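Local atomic coordinates of necrotic enteritis toxin B (Clostridium perfringens, PDB entry 4I0N), a protein that is a pore-forming toxin of the alpha-hemolysin fold, which probably assembles into membrane pores as related leukocidins and hemolysins do. Residues Lys74-Met79 and Asp249-Trp254; Asn190-Lys195 and Gly261-Ser266; Asn233-Val238 and Asn279-Lys284. All coordinates share one frame; numbering follows the deposited sequence.

How the contacts relate
Contacts 1 and 2 touch at one end of the elongated chain, with centres about 8 Å apart. Strand 236-255 carries a segment of contact 1 and its neighbour in the sheet, strand 258-279, a segment of contact 2. Two probable hydrogen bonds tie the contacts: Y250 OH to N190 O at 2.7 Å, and D249 OD1 to S266 OG at 2.7 Å. Contact 3 lies on the other side of the chain's centre, about 52 Å from contact 1 and 48 Å from contact 2, centre to centre. Strand 236-255 links contacts 1 and 3. The N279 side chain of contact 3 is about 10 Å from that of D30, which binds magnesium in the toxin, though no ion sits on it in this chain.

Contact 1 (Lys74-Met79 and Asp249-Trp254); sequences KYYGKM and DYILNW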
loop_
_atom_site.group_PDB
_atom_site.type_symbol
_atom_site.label_atom_id
_atom_site.label_comp_id
_atom_site.label_asym_id
_atom_site.label_seq_id
_atom_site.Cartn_x
_atom_site.Cartn_y
_atom_site.Cartn_z
ATOM N N LYS A 74 -11.114 15.583 30.655
ATOM C CA LYS A 74 -12.110 14.851 31.433
ATOM C C LYS A 74 -13.349 14.450 30.627
ATOM O O LYS A 74 -13.785 13.304 30.700
ATOM C CB LYS A 74 -12.529 15.644 32.680
ATOM C CG LYS A 74 -13.470 14.875 33.586
ATOM C CD LYS A 74 -13.405 15.427 35.001
ATOM C CE LYS A 74 -14.508 14.835 35.868
ATOM N NZ LYS A 74 -14.308 13.389 36.107
ATOM N N TYR A 75 -13.914 15.396 29.871
ATOM C CA TYR A 75 -15.209 15.174 29.198
ATOM C C TYR A 75 -15.139 15.011 27.675
ATOM O O TYR A 75 -16.165 14.906 27.013
ATOM C CB TYR A 75 -16.157 16.321 29.532
ATOM C CG TYR A 75 -16.412 16.475 31.018
ATOM C CD1 TYR A 75 -17.195 15.549 31.707
ATOM C CD2 TYR A 75 -15.877 17.541 31.723
ATOM C CE1 TYR A 75 -17.446 15.680 33.067
ATOM C CE2 TYR A 75 -16.127 17.685 33.095
ATOM C CZ TYR A 75 -16.902 16.748 33.749
ATOM O OH TYR A 75 -17.151 16.892 35.090
ATOM N N TYR A 76 -13.932 15.009 27.128
ATOM C CA TYR A 76 -13.746 15.060 25.682
ATOM C C TYR A 76 -12.528 14.238 25.258
ATOM O O TYR A 76 -11.500 14.231 25.938
ATOM C CB TYR A 76 -13.609 16.522 25.228
ATOM C CG TYR A 76 -13.365 16.676 23.747
ATOM C CD1 TYR A 76 -14.431 16.679 22.846
ATOM C CD2 TYR A 76 -12.063 16.796 23.248
ATOM C CE1 TYR A 76 -14.201 16.808 21.476
ATOM C CE2 TYR A 76 -11.825 16.922 21.890
ATOM C CZ TYR A 76 -12.904 16.931 21.013
ATOM O OH TYR A 76 -12.664 17.053 19.661
ATOM N N GLY A 77 -12.641 13.550 24.126
ATOM C CA GLY A 77 -11.491 12.836 23.592
ATOM C C GLY A 77 -11.512 12.869 22.083
ATOM O O GLY A 77 -12.580 12.893 21.479
ATOM N N LYS A 78 -10.322 12.890 21.488
ATOM C CA LYS A 78 -10.190 12.732 20.045
ATOM C C LYS A 78 -9.065 11.787 19.703
ATOM O O LYS A 78 -7.918 11.951 20.155
ATOM C CB LYS A 78 -9.979 14.067 19.326
ATOM C CG LYS A 78 -9.832 13.888 17.794
ATOM C CD LYS A 78 -9.800 15.198 17.054
ATOM C CE LYS A 78 -8.407 15.782 17.061
ATOM N NZ LYS A 78 -8.376 16.935 16.143
ATOM N N MET A 79 -9.408 10.791 18.896
ATOM C CA MET A 79 -8.434 9.849 18.362
ATOM C C MET A 79 -8.380 10.004 16.852
ATOM O O MET A 79 -9.367 9.725 16.160
ATOM C CB MET A 79 -8.842 8.418 18.735
ATOM C CG MET A 79 -7.969 7.325 18.064
ATOM S SD MET A 79 -8.542 5.705 18.618
ATOM C CE MET A 79 -7.945 4.632 17.314
ATOM N N ASP A 249 -11.232 11.264 12.400
ATOM C CA ASP A 249 -11.223 11.687 13.789
ATOM C C ASP A 249 -12.335 10.955 14.504
ATOM O O ASP A 249 -13.522 11.161 14.195
ATOM C CB ASP A 249 -11.517 13.187 13.902
ATOM C CG ASP A 249 -10.391 14.084 13.374
ATOM O OD1 ASP A 249 -9.243 13.633 13.145
ATOM O OD2 ASP A 249 -10.672 15.307 13.230
ATOM N N TYR A 250 -11.959 10.123 15.468
ATOM C CA TYR A 250 -12.947 9.474 16.332
ATOM C C TYR A 250 -13.051 10.227 17.666
ATOM O O TYR A 250 -12.073 10.333 18.430
ATOM C CB TYR A 250 -12.602 8.002 16.543
ATOM C CG TYR A 250 -13.625 7.318 17.442
ATOM C CD1 TYR A 250 -14.943 7.143 17.025
ATOM C CD2 TYR A 250 -13.277 6.894 18.730
ATOM C CE1 TYR A 250 -15.899 6.546 17.879
ATOM C CE2 TYR A 250 -14.213 6.292 19.568
ATOM C CZ TYR A 250 -15.517 6.133 19.144
ATOM O OH TYR A 250 -16.422 5.522 19.987
ATOM N N ILE A 251 -14.229 10.802 17.906
ATOM C CA ILE A 251 -14.410 11.802 18.960
ATOM C C ILE A 251 -15.372 11.269 20.024
ATOM O O ILE A 251 -16.429 10.713 19.697
ATOM C CB ILE A 251 -14.977 13.119 18.368
ATOM C CG1 ILE A 251 -13.980 13.737 17.382
ATOM C CG2 ILE A 251 -15.310 14.127 19.471
ATOM C CD1 ILE A 251 -14.648 14.639 16.305
ATOM N N LEU A 252 -14.992 11.449 21.290
ATOM C CA LEU A 252 -15.825 11.077 22.433
ATOM C C LEU A 252 -16.258 12.331 23.174
ATOM O O LEU A 252 -15.431 13.208 23.455
ATOM C CB LEU A 252 -15.051 10.196 23.419
ATOM C CG LEU A 252 -14.675 8.792 22.942
ATOM C CD1 LEU A 252 -13.741 8.112 23.949
ATOM C CD2 LEU A 252 -15.917 7.958 22.636
ATOM N N ASN A 253 -17.557 12.416 23.443
ATOM C CA ASN A 253 -18.137 13.473 24.279
ATOM C C ASN A 253 -18.933 12.856 25.428
ATOM O O ASN A 253 -19.788 11.984 25.223
ATOM C CB ASN A 253 -19.072 14.379 23.464
ATOM C CG ASN A 253 -18.343 15.251 22.466
ATOM O OD1 ASN A 253 -17.783 16.282 22.824
ATOM N ND2 ASN A 253 -18.383 14.864 21.196
ATOM N N TRP A 254 -18.668 13.323 26.645
ATOM C CA TRP A 254 -19.413 12.855 27.802
ATOM C C TRP A 254 -20.792 13.507 27.842
ATOM O O TRP A 254 -20.907 14.740 27.799
ATOM C CB TRP A 254 -18.647 13.146 29.101
ATOM C CG TRP A 254 -19.395 12.714 30.332
ATOM C CD1 TRP A 254 -20.037 13.530 31.225
ATOM C CD2 TRP A 254 -19.605 11.370 30.793
ATOM N NE1 TRP A 254 -20.617 12.778 32.215
ATOM C CE2 TRP A 254 -20.372 11.453 31.976
ATOM C CE3 TRP A 254 -19.221 10.105 30.320
ATOM C CZ2 TRP A 254 -20.753 10.321 32.701
ATOM C CZ3 TRP A 254 -19.597 8.980 31.044
ATOM C CH2 TRP A 254 -20.360 9.098 32.222
HETATM O O HOH W 1 -17.509 16.930 25.558
HETATM O O HOH W 2 -7.206 15.335 13.843
HETATM O O HOH W 3 -11.361 17.508 15.260
#
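Y75 O takes two donors. One is the backbone N of W254, at 3.0 Å. The other is a water, which also donates to N253 OD1 and so joins Y75, just before its strand, to the N253 side chain of the partner strand. From there strands 76-79 and 249-254 run antiparallel, at 170° between their directions. G77 and L252 form one hydrogen-bonded pair, and M79 and Y250 form the next. Their bonds include M79 N to Y250 O at 2.7 Å, nearly straight at 171°. K78–I251 between them, and Y76–N253 on the turn side of G77, are non-hydrogen-bonded pairs.

The side chains of Y76, K78, I251 and N253 share one face of the sheet. Y76 has CG anti to its backbone N (chi1 178°). This lays the ring along the strand pair, where CE1 meets I251 CG2 at 3.5 Å. N253 OD1 approaches the ring edge in plane, 3.4 Å from CD1. K78 bends at its third torsion and passes its CD over the D249 carboxylate. K78 NZ stays 4.1 Å from D249 OD2, too far for a salt bridge. Two waters bridge the charges instead, one through each carboxylate oxygen. D249 OD1 is also held by S266. At the turn end, Y75 and W254 meet obliquely, CD1 to CD1 at 3.5 Å, while K74 CG covers the centre of one face of the Y75 ring.

The other face of the pair carries M79, Y250 and L252 and is buried. M79 and L252 rest on F206 of a loop, and Y250 leans on W81. This end of the sheet is probably the rim region of the alpha-hemolysin fold. Backbone bonds from D249, I251 and N253 continue it onto strand 258-279, while K78 bonds to F71 of strand 69-72.

Contact 2 (Asn190-Lys195 and Gly261-Ser266); sequences NQLFMK and GTNKLS
N190 and G261 make the main contact, where an Asx turn at the start of segment 190-195 lies against strand 258-279. The N190 backbone N donates to G261 O at 2.8 Å. The bond is bent, with an N-H...O angle of 154°, and the donor stands well above the carbonyl plane. N190 O in turn comes within 3.3 Å of G261 CA, a CA-H...O contact. G261 has no side chain, so the two backbones can lie this close.

The side chains meet around N263. N190 and N263 run side by side and point the same way, with their amide planes 70° apart. N190 ND2 passes N263 CB, and L192 CD2 comes obliquely to N263 CG and OD1. These are packing contacts. The polar ends are satisfied elsewhere: N263 OD1 accepts from W81 NE1, N263 ND2 donates to N248, and N190 ND2 donates to N180 O. Both amides are thus held from more than one side.

The loop is shaped from within. N190 OD1 accepts from L192 N at 2.9 Å, which closes the Asx turn and fixes the rotation of the N190 amide. M194 N then bonds to Q191 O. Further out, L192 CG lies over one face of the F193 ring, offset toward its rim, and F193 meets W81 edge-to-face. Q191 OE1 takes R197 NE, and the backbone of F193 pairs with T207.

G261 also bonds to Y188, and T262 to I251 of strand 236-255. The T262 bond ties the strand into the sheet on which the loop packs, in what is probably the rim region of the fold. M194 leaves its backbone extended and bends at its last torsion (-71°), which brings CE to 3.6 Å from G261 N.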
loop_
_atom_site.group_PDB
_atom_site.type_symbol
_atom_site.label_atom_id
_atom_site.label_comp_id
_atom_site.label_asym_id
_atom_site.label_seq_id
_atom_site.Cartn_x
_atom_site.Cartn_y
_atom_site.Cartn_z
ATOM N N ASN A 190 -21.465 6.203 17.763
ATOM C CA ASN A 190 -20.572 5.216 17.183
ATOM C C ASN A 190 -19.578 4.750 18.247
ATOM O O ASN A 190 -18.810 5.547 18.771
ATOM C CB ASN A 190 -19.808 5.797 15.981
ATOM C CG ASN A 190 -19.082 4.725 15.194
ATOM O OD1 ASN A 190 -18.754 3.658 15.738
ATOM N ND2 ASN A 190 -18.872 4.965 13.897
ATOM N N GLN A 191 -19.611 3.463 18.568
ATOM C CA GLN A 191 -18.762 2.921 19.630
ATOM C C GLN A 191 -17.401 2.426 19.134
ATOM O O GLN A 191 -16.654 1.804 19.891
ATOM C CB GLN A 191 -19.529 1.809 20.370
ATOM C CG GLN A 191 -20.681 2.356 21.205
ATOM C CD GLN A 191 -21.655 1.283 21.582
ATOM O OE1 GLN A 191 -21.582 0.719 22.684
ATOM N NE2 GLN A 191 -22.561 0.961 20.666
ATOM N N LEU A 192 -17.096 2.698 17.864
ATOM C CA LEU A 192 -15.864 2.251 17.181
ATOM C C LEU A 192 -14.644 1.956 18.074
ATOM O O LEU A 192 -14.194 0.808 18.145
ATOM C CB LEU A 192 -15.502 3.257 16.078
ATOM C CG LEU A 192 -14.507 2.889 14.979
ATOM C CD1 LEU A 192 -14.933 1.638 14.260
ATOM C CD2 LEU A 192 -14.383 4.066 14.007
ATOM N N PHE A 193 -14.098 2.976 18.739
ATOM C CA PHE A 193 -12.919 2.762 19.589
ATOM C C PHE A 193 -13.165 3.189 21.020
ATOM O O PHE A 193 -12.237 3.572 21.731
ATOM C CB PHE A 193 -11.671 3.483 19.037
ATOM C CG PHE A 193 -11.375 3.182 17.580
ATOM C CD1 PHE A 193 -11.028 1.894 17.173
ATOM C CD2 PHE A 193 -11.401 4.209 16.632
ATOM C CE1 PHE A 193 -10.732 1.626 15.837
ATOM C CE2 PHE A 193 -11.118 3.951 15.294
ATOM C CZ PHE A 193 -10.783 2.650 14.896
ATOM N N MET A 194 -14.415 3.085 21.446
ATOM C CA MET A 194 -14.816 3.461 22.809
ATOM C C MET A 194 -14.469 2.353 23.802
ATOM O O MET A 194 -14.992 1.233 23.703
ATOM C CB MET A 194 -16.317 3.769 22.822
ATOM C CG MET A 194 -16.867 4.235 24.183
ATOM S SD MET A 194 -18.673 4.307 24.230
ATOM C CE MET A 194 -18.996 5.727 23.166
ATOM N N LYS A 195 -13.584 2.650 24.746
ATOM C CA LYS A 195 -13.147 1.646 25.738
ATOM C C LYS A 195 -14.255 1.323 26.745
ATOM O O LYS A 195 -14.521 0.144 27.032
ATOM C CB LYS A 195 -11.867 2.119 26.438
ATOM C CG LYS A 195 -11.195 1.118 27.365
ATOM C CD LYS A 195 -9.859 1.689 27.824
ATOM C CE LYS A 195 -9.147 0.760 28.793
ATOM N NZ LYS A 195 -7.734 1.209 29.013
ATOM N N GLY A 261 -19.919 8.486 21.037
ATOM C CA GLY A 261 -18.816 8.557 20.037
ATOM C C GLY A 261 -19.315 9.025 18.687
ATOM O O GLY A 261 -20.460 8.762 18.321
ATOM N N THR A 262 -18.455 9.732 17.947
ATOM C CA THR A 262 -18.759 10.185 16.593
ATOM C C THR A 262 -17.483 9.977 15.790
ATOM O O THR A 262 -16.402 10.340 16.263
ATOM C CB THR A 262 -19.123 11.704 16.550
ATOM O OG1 THR A 262 -20.163 11.975 17.491
ATOM C CG2 THR A 262 -19.643 12.100 15.170
ATOM N N ASN A 263 -17.595 9.382 14.604
ATOM C CA ASN A 263 -16.456 9.322 13.696
ATOM C C ASN A 263 -16.685 10.253 12.495
ATOM O O ASN A 263 -17.778 10.294 11.921
ATOM C CB ASN A 263 -16.236 7.898 13.191
ATOM C CG ASN A 263 -14.913 7.744 12.465
ATOM O OD1 ASN A 263 -13.852 7.879 13.074
ATOM N ND2 ASN A 263 -14.970 7.471 11.157
ATOM N N LYS A 264 -15.657 10.999 12.118
ATOM C CA LYS A 264 -15.760 11.839 10.943
ATOM C C LYS A 264 -14.447 11.843 10.174
ATOM O O LYS A 264 -13.408 11.456 10.701
ATOM C CB LYS A 264 -16.155 13.274 11.325
ATOM C CG LYS A 264 -15.154 13.974 12.226
ATOM N N LEU A 265 -14.504 12.316 8.938
ATOM C CA LEU A 265 -13.288 12.557 8.168
ATOM C C LEU A 265 -12.439 13.636 8.840
ATOM O O LEU A 265 -12.965 14.664 9.290
ATOM C CB LEU A 265 -13.660 13.015 6.755
ATOM C CG LEU A 265 -12.543 13.112 5.717
ATOM C CD1 LEU A 265 -11.808 11.763 5.487
ATOM C CD2 LEU A 265 -13.124 13.685 4.395
ATOM N N SER A 266 -11.128 13.408 8.930
ATOM C CA SER A 266 -10.233 14.451 9.437
ATOM C C SER A 266 -10.142 15.553 8.391
ATOM O O SER A 266 -10.298 15.277 7.190
ATOM C CB SER A 266 -8.818 13.917 9.670
ATOM O OG SER A 266 -8.828 12.844 10.585
#

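Contact 3 (Asn233-Val238 and Asn279-Lys284); sequences NAKESV and NWQDHK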
loop_
_atom_site.group_PDB
_atom_site.type_symbol
_atom_site.label_atom_id
_atom_site.label_comp_id
_atom_site.label_asym_id
_atom_site.label_seq_id
_atom_site.Cartn_x
_atom_site.Cartn_y
_atom_site.Cartn_z
ATOM N N ASN A 233 14.518 -1.062 -27.694
ATOM C CA ASN A 233 15.482 0.048 -27.652
ATOM C C ASN A 233 15.346 1.027 -26.474
ATOM O O ASN A 233 16.089 2.012 -26.412
ATOM C CB ASN A 233 15.509 0.815 -28.984
ATOM C CG ASN A 233 14.275 1.677 -29.213
ATOM O OD1 ASN A 233 13.277 1.597 -28.489
ATOM N ND2 ASN A 233 14.344 2.522 -30.249
ATOM N N ALA A 234 14.423 0.765 -25.549
ATOM C CA ALA A 234 14.195 1.677 -24.414
ATOM C C ALA A 234 15.447 1.786 -23.553
ATOM O O ALA A 234 16.137 0.793 -23.314
ATOM C CB ALA A 234 13.030 1.210 -23.551
ATOM N N LYS A 235 15.742 3.002 -23.113
ATOM C CA LYS A 235 16.897 3.227 -22.277
ATOM C C LYS A 235 16.529 3.651 -20.854
ATOM O O LYS A 235 17.248 3.317 -19.916
ATOM C CB LYS A 235 17.856 4.215 -22.939
ATOM C CG LYS A 235 18.488 3.647 -24.203
ATOM C CD LYS A 235 19.466 4.600 -24.824
ATOM C CE LYS A 235 20.008 3.985 -26.118
ATOM N NZ LYS A 235 20.949 4.932 -26.725
ATOM N N GLU A 236 15.424 4.385 -20.706
ATOM C CA GLU A 236 14.988 4.843 -19.389
ATOM C C GLU A 236 13.489 5.113 -19.343
ATOM O O GLU A 236 12.844 5.448 -20.376
ATOM C CB GLU A 236 15.766 6.100 -18.963
ATOM C CG GLU A 236 15.552 7.319 -19.899
ATOM C CD GLU A 236 16.382 7.232 -21.181
ATOM O OE1 GLU A 236 17.632 7.093 -21.078
ATOM O OE2 GLU A 236 15.791 7.289 -22.298
ATOM N N SER A 237 12.939 4.963 -18.140
ATOM C CA SER A 237 11.596 5.385 -17.840
ATOM C C SER A 237 11.580 5.734 -16.354
ATOM O O SER A 237 12.611 5.655 -15.670
ATOM C CB SER A 237 10.574 4.293 -18.203
ATOM O OG SER A 237 10.741 3.125 -17.419
ATOM N N VAL A 238 10.426 6.153 -15.859
ATOM C CA VAL A 238 10.322 6.508 -14.464
ATOM C C VAL A 238 9.155 5.790 -13.820
ATOM O O VAL A 238 8.138 5.578 -14.460
ATOM C CB VAL A 238 10.182 8.046 -14.316
ATOM C CG1 VAL A 238 9.912 8.454 -12.898
ATOM C CG2 VAL A 238 11.463 8.745 -14.834
ATOM N N ASN A 279 16.400 2.438 -15.166
ATOM C CA ASN A 279 17.503 2.565 -16.100
ATOM C C ASN A 279 17.575 1.255 -16.875
ATOM O O ASN A 279 18.254 0.319 -16.442
ATOM C CB ASN A 279 18.807 2.823 -15.334
ATOM C CG ASN A 279 19.965 3.213 -16.252
ATOM O OD1 ASN A 279 20.012 2.834 -17.424
ATOM N ND2 ASN A 279 20.904 3.956 -15.711
ATOM N N TRP A 280 16.830 1.157 -17.975
ATOM C CA TRP A 280 16.788 -0.104 -18.731
ATOM C C TRP A 280 18.162 -0.412 -19.320
ATOM O O TRP A 280 18.590 -1.583 -19.352
ATOM C CB TRP A 280 15.744 -0.024 -19.857
ATOM C CG TRP A 280 14.333 0.127 -19.369
ATOM C CD1 TRP A 280 13.678 1.285 -19.043
ATOM C CD2 TRP A 280 13.404 -0.932 -19.167
ATOM N NE1 TRP A 280 12.387 1.006 -18.656
ATOM C CE2 TRP A 280 12.192 -0.351 -18.730
ATOM C CE3 TRP A 280 13.475 -2.322 -19.340
ATOM C CZ2 TRP A 280 11.053 -1.118 -18.423
ATOM C CZ3 TRP A 280 12.342 -3.092 -19.040
ATOM C CH2 TRP A 280 11.147 -2.478 -18.603
ATOM N N GLN A 281 18.869 0.639 -19.743
ATOM C CA GLN A 281 20.153 0.486 -20.407
ATOM C C GLN A 281 21.176 -0.215 -19.508
ATOM O O GLN A 281 21.880 -1.112 -19.952
ATOM C CB GLN A 281 20.680 1.854 -20.832
ATOM C CG GLN A 281 21.949 1.813 -21.652
ATOM C CD GLN A 281 22.237 3.147 -22.320
ATOM O OE1 GLN A 281 21.907 4.207 -21.786
ATOM N NE2 GLN A 281 22.842 3.097 -23.498
ATOM N N ASP A 282 21.249 0.204 -18.250
ATOM C CA ASP A 282 22.221 -0.343 -17.305
ATOM C C ASP A 282 21.630 -1.367 -16.326
ATOM O O ASP A 282 22.348 -1.883 -15.455
ATOM C CB ASP A 282 22.873 0.805 -16.524
ATOM C CG ASP A 282 23.654 1.769 -17.412
ATOM O OD1 ASP A 282 24.228 1.334 -18.430
ATOM O OD2 ASP A 282 23.713 2.973 -17.057
ATOM N N HIS A 283 20.338 -1.668 -16.481
ATOM C CA HIS A 283 19.580 -2.564 -15.580
ATOM C C HIS A 283 19.664 -2.122 -14.125
ATOM O O HIS A 283 19.978 -2.923 -13.244
ATOM C CB HIS A 283 20.021 -4.026 -15.739
ATOM C CG HIS A 283 19.952 -4.498 -17.150
ATOM N ND1 HIS A 283 21.075 -4.825 -17.882
ATOM C CD2 HIS A 283 18.901 -4.605 -17.998
ATOM C CE1 HIS A 283 20.710 -5.163 -19.105
ATOM N NE2 HIS A 283 19.397 -5.031 -19.204
ATOM N N LYS A 284 19.368 -0.841 -13.889
ATOM C CA LYS A 284 19.452 -0.267 -12.550
ATOM C C LYS A 284 18.174 0.447 -12.159
ATOM O O LYS A 284 17.467 1.017 -13.007
ATOM C CB LYS A 284 20.616 0.724 -12.451
ATOM C CG LYS A 284 22.012 0.117 -12.665
ATOM C CD LYS A 284 22.395 -0.817 -11.512
#
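W280 NE1 donates to S237 OG at 3.0 Å. The bond is straight, at 164°, and the hydroxyl lies close to the plane of the indole. S237 has its OG between backbone N and carbonyl carbon (chi1 64°), which points it at the ring. E236 CA sits in plane at the same edge, 3.8 Å from W280 CD1. K235 O accepts from Q281 N at 3.1 Å.

The acceptor is thus used by the turn that joins strand 258-279 to strand 284-287. That hairpin carries a G1 beta bulge, with H283 and K284 both facing N279, and N279 N bonds to K284 O. An Asx motif braces it: N279 OD1 accepts from D282 N at 3.0 Å, with the donor well above the amide plane. N279 ND2 donates to E286 and, weakly, to D282 OD2.

Outside the pair, A234 O accepts from K54 NZ, and H283 NE2 bonds to E47. The W280 ring packs on K54 and A56 of strand 53-65 and on L228 and A230 of strand 219-231, so it joins the two sheets. K235 and Q281 run side by side, with K235 CD 3.9 Å from Q281 OE1.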